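Local coordinates for protein CHAD domain (Ricinus communis, PDB 6QV5) that probably binds inorganic polyphosphate through its all-helical CHAD fold and carries a zinc ion in the crystal, at residues 208-216 and 227-238. Residues are numbered along the deposited sequence; the frame is centred on the assembly and turned at random.
Sequences TKRGRYALE and TRAYLKALAATQ
L215 meets three residues of 227-238 through one branch: its CD2 lies 3.6 Å from Y230 CD2, at the ring, and 3.8 Å from both T227 CG2 and L231 CG. With CG anti to the backbone N (chi1 -155°), the leucine reaches across to them. One turn before L215, R212 CG lies 3.7 Å from L231 CD2, the two side chains crossing at about a right angle.

Side chains also pack on backbone. L234 CD2 sits 3.5 Å from R212 N, over the turn where G211 has no side chain, while T208 CG2 rests 3.8 Å from Q238 CB.

Polar groups touch without any hydrogen bond between the segments. The extended Q238 lays its amide across the K209 and R212 chains, OE1 3.5 Å from R212 NE and the two planes 53° apart. The R212 guanidinium instead pairs by charge with E216, NH1 to OE2 2.9 Å, the oxygen well out of its plane.

The segments run roughly antiparallel with a clear tilt (146°). Helices 198-217 and 224-260, consecutive and briefly connected, make a helical hairpin of the all-helical CHAD domain, away from the zinc site. Helix 171-192 packs against T208 and L234, its H183 hydrogen-bonding Y230 OH, and helix 286-293 touches T237.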
loop_
_atom_site.group_PDB
_atom_site.type_symbol
_atom_site.label_atom_id
_atom_site.label_comp_id
_atom_site.label_asym_id
_atom_site.label_seq_id
_atom_site.Cartn_x
_atom_site.Cartn_y
_atom_site.Cartn_z
ATOM N N THR A 208 -6.212 4.198 7.567
ATOM C CA THR A 208 -5.837 5.441 6.899
ATOM C C THR A 208 -5.670 5.184 5.390
ATOM O O THR A 208 -6.108 6.006 4.584
ATOM C CB THR A 208 -4.563 6.002 7.555
ATOM O OG1 THR A 208 -4.818 6.258 8.936
ATOM C CG2 THR A 208 -4.078 7.268 6.903
ATOM N N LYS A 209 -5.038 4.046 5.020
ATOM C CA LYS A 209 -4.815 3.636 3.631
ATOM C C LYS A 209 -6.134 3.257 2.955
ATOM O O LYS A 209 -6.396 3.721 1.843
ATOM C CB LYS A 209 -3.811 2.472 3.549
ATOM C CG LYS A 209 -2.367 2.910 3.356
ATOM C CD LYS A 209 -1.457 1.712 3.113
ATOM C CE LYS A 209 -0.038 2.119 2.806
ATOM N NZ LYS A 209 0.841 0.938 2.599
ATOM N N ARG A 210 -6.969 2.436 3.639
ATOM C CA ARG A 210 -8.285 1.989 3.162
ATOM C C ARG A 210 -9.209 3.179 2.893
ATOM O O ARG A 210 -9.886 3.201 1.865
ATOM C CB ARG A 210 -8.945 1.032 4.171
ATOM C CG ARG A 210 -8.395 -0.386 4.157
ATOM C CD ARG A 210 -9.021 -1.215 5.260
ATOM N NE ARG A 210 -8.392 -2.530 5.388
ATOM C CZ ARG A 210 -8.701 -3.424 6.322
ATOM N NH1 ARG A 210 -9.636 -3.155 7.225
ATOM N NH2 ARG A 210 -8.076 -4.592 6.364
ATOM N N GLY A 211 -9.200 4.155 3.806
ATOM C CA GLY A 211 -9.994 5.377 3.716
ATOM C C GLY A 211 -9.561 6.294 2.591
ATOM O O GLY A 211 -10.408 6.923 1.948
ATOM N N ARG A 212 -8.235 6.372 2.343
ATOM C CA ARG A 212 -7.640 7.181 1.277
ATOM C C ARG A 212 -7.995 6.596 -0.095
ATOM O O ARG A 212 -8.397 7.348 -0.984
ATOM C CB ARG A 212 -6.111 7.274 1.446
ATOM C CG ARG A 212 -5.458 8.364 0.599
ATOM C CD ARG A 212 -3.948 8.403 0.754
ATOM N NE ARG A 212 -3.276 7.454 -0.136
ATOM C CZ ARG A 212 -2.851 7.740 -1.364
ATOM N NH1 ARG A 212 -3.032 8.953 -1.871
ATOM N NH2 ARG A 212 -2.248 6.814 -2.096
ATOM N N TYR A 213 -7.863 5.260 -0.255
ATOM C CA TYR A 213 -8.156 4.558 -1.506
ATOM C C TYR A 213 -9.637 4.615 -1.885
ATOM O O TYR A 213 -9.948 4.957 -3.029
ATOM C CB TYR A 213 -7.643 3.101 -1.478
ATOM C CG TYR A 213 -6.142 2.940 -1.328
ATOM C CD1 TYR A 213 -5.261 3.874 -1.870
ATOM C CD2 TYR A 213 -5.601 1.811 -0.722
ATOM C CE1 TYR A 213 -3.879 3.721 -1.750
ATOM C CE2 TYR A 213 -4.222 1.640 -0.609
ATOM C CZ TYR A 213 -3.364 2.596 -1.126
ATOM O OH TYR A 213 -2.005 2.430 -1.015
ATOM N N ALA A 214 -10.543 4.322 -0.923
ATOM C CA ALA A 214 -11.998 4.344 -1.121
ATOM C C ALA A 214 -12.507 5.719 -1.552
ATOM O O ALA A 214 -13.380 5.800 -2.414
ATOM C CB ALA A 214 -12.712 3.894 0.141
ATOM N N LEU A 215 -11.937 6.795 -0.981
ATOM C CA LEU A 215 -12.303 8.167 -1.323
ATOM C C LEU A 215 -11.776 8.559 -2.709
ATOM O O LEU A 215 -12.391 9.387 -3.379
ATOM C CB LEU A 215 -11.825 9.140 -0.235
ATOM C CG LEU A 215 -12.585 10.462 -0.096
ATOM C CD1 LEU A 215 -14.059 10.241 0.270
ATOM C CD2 LEU A 215 -11.935 11.335 0.948
ATOM N N GLU A 216 -10.656 7.947 -3.144
ATOM C CA GLU A 216 -10.071 8.172 -4.468
ATOM C C GLU A 216 -10.877 7.419 -5.530
ATOM O O GLU A 216 -10.979 7.892 -6.664
ATOM C CB GLU A 216 -8.603 7.731 -4.505
ATOM C CG GLU A 216 -7.637 8.722 -3.877
ATOM C CD GLU A 216 -6.197 8.255 -3.741
ATOM O OE1 GLU A 216 -5.959 7.026 -3.680
ATOM O OE2 GLU A 216 -5.304 9.129 -3.682
ATOM N N THR A 227 -13.315 16.692 0.767
ATOM C CA THR A 227 -12.478 15.499 0.597
ATOM C C THR A 227 -10.997 15.841 0.569
ATOM O O THR A 227 -10.200 15.079 1.109
ATOM C CB THR A 227 -12.873 14.694 -0.645
ATOM O OG1 THR A 227 -12.861 15.541 -1.795
ATOM C CG2 THR A 227 -14.214 14.007 -0.493
ATOM N N ARG A 228 -10.631 16.979 -0.058
ATOM C CA ARG A 228 -9.253 17.470 -0.173
ATOM C C ARG A 228 -8.611 17.667 1.208
ATOM O O ARG A 228 -7.444 17.321 1.387
ATOM C CB ARG A 228 -9.218 18.770 -0.991
ATOM C CG ARG A 228 -7.849 19.112 -1.556
ATOM C CD ARG A 228 -7.937 20.254 -2.546
ATOM N NE ARG A 228 -6.630 20.863 -2.788
ATOM C CZ ARG A 228 -6.177 21.943 -2.158
ATOM N NH1 ARG A 228 -6.922 22.550 -1.243
ATOM N NH2 ARG A 228 -4.975 22.428 -2.442
ATOM N N ALA A 229 -9.385 18.192 2.179
ATOM C CA ALA A 229 -8.943 18.402 3.558
ATOM C C ALA A 229 -8.889 17.070 4.318
ATOM O O ALA A 229 -8.000 16.881 5.150
ATOM C CB ALA A 229 -9.875 19.373 4.264
ATOM N N TYR A 230 -9.836 16.152 4.022
ATOM C CA TYR A 230 -9.940 14.819 4.624
ATOM C C TYR A 230 -8.757 13.939 4.194
ATOM O O TYR A 230 -8.177 13.253 5.036
ATOM C CB TYR A 230 -11.288 14.168 4.253
ATOM C CG TYR A 230 -11.612 12.895 5.009
ATOM C CD1 TYR A 230 -12.334 12.933 6.200
ATOM C CD2 TYR A 230 -11.245 11.650 4.508
ATOM C CE1 TYR A 230 -12.649 11.763 6.890
ATOM C CE2 TYR A 230 -11.556 10.475 5.188
ATOM C CZ TYR A 230 -12.258 10.536 6.380
ATOM O OH TYR A 230 -12.561 9.374 7.046
ATOM N N LEU A 231 -8.398 13.977 2.892
ATOM C CA LEU A 231 -7.283 13.226 2.304
ATOM C C LEU A 231 -5.937 13.745 2.810
ATOM O O LEU A 231 -5.022 12.947 3.005
ATOM C CB LEU A 231 -7.324 13.280 0.765
ATOM C CG LEU A 231 -8.409 12.452 0.064
ATOM C CD1 LEU A 231 -8.769 13.056 -1.276
ATOM C CD2 LEU A 231 -7.989 11.005 -0.112
ATOM N N LYS A 232 -5.823 15.075 3.019
ATOM C CA LYS A 232 -4.622 15.751 3.520
ATOM C C LYS A 232 -4.291 15.277 4.941
ATOM O O LYS A 232 -3.131 14.968 5.222
ATOM C CB LYS A 232 -4.812 17.280 3.483
ATOM C CG LYS A 232 -3.537 18.080 3.728
ATOM C CD LYS A 232 -3.841 19.555 3.934
ATOM C CE LYS A 232 -2.606 20.346 4.285
ATOM N NZ LYS A 232 -2.921 21.781 4.512
ATOM N N ALA A 233 -5.314 15.202 5.820
ATOM C CA ALA A 233 -5.185 14.744 7.206
ATOM C C ALA A 233 -4.875 13.245 7.266
ATOM O O ALA A 233 -4.178 12.802 8.180
ATOM C CB ALA A 233 -6.457 15.049 7.977
ATOM N N LEU A 234 -5.381 12.474 6.284
ATOM C CA LEU A 234 -5.143 11.037 6.177
ATOM C C LEU A 234 -3.715 10.767 5.697
ATOM O O LEU A 234 -3.000 10.007 6.347
ATOM C CB LEU A 234 -6.184 10.379 5.253
ATOM C CG LEU A 234 -7.269 9.531 5.934
ATOM C CD1 LEU A 234 -8.206 10.383 6.781
ATOM C CD2 LEU A 234 -8.081 8.776 4.909
ATOM N N ALA A 235 -3.276 11.442 4.608
ATOM C CA ALA A 235 -1.924 11.312 4.046
ATOM C C ALA A 235 -0.827 11.665 5.061
ATOM O O ALA A 235 0.218 11.013 5.068
ATOM C CB ALA A 235 -1.782 12.171 2.799
ATOM N N ALA A 236 -1.083 12.671 5.930
ATOM C CA ALA A 236 -0.164 13.112 6.985
ATOM C C ALA A 236 -0.016 12.044 8.076
ATOM O O ALA A 236 1.090 11.841 8.584
ATOM C CB ALA A 236 -0.650 14.421 7.590
ATOM N N THR A 237 -1.127 11.355 8.419
ATOM C CA THR A 237 -1.175 10.276 9.414
ATOM C C THR A 237 -0.425 9.042 8.880
ATOM O O THR A 237 0.326 8.413 9.631
ATOM C CB THR A 237 -2.638 9.976 9.797
ATOM O OG1 THR A 237 -3.273 11.186 10.215
ATOM C CG2 THR A 237 -2.764 8.930 10.898
ATOM N N GLN A 238 -0.625 8.716 7.581
ATOM C CA GLN A 238 0.013 7.598 6.879
ATOM C C GLN A 238 1.533 7.797 6.816
ATOM O O GLN A 238 2.282 6.840 7.012
ATOM C CB GLN A 238 -0.568 7.461 5.460
ATOM C CG GLN A 238 -0.294 6.116 4.787
ATOM C CD GLN A 238 -0.620 6.125 3.310
ATOM O OE1 GLN A 238 -1.686 6.579 2.874
ATOM N NE2 GLN A 238 0.293 5.603 2.503
#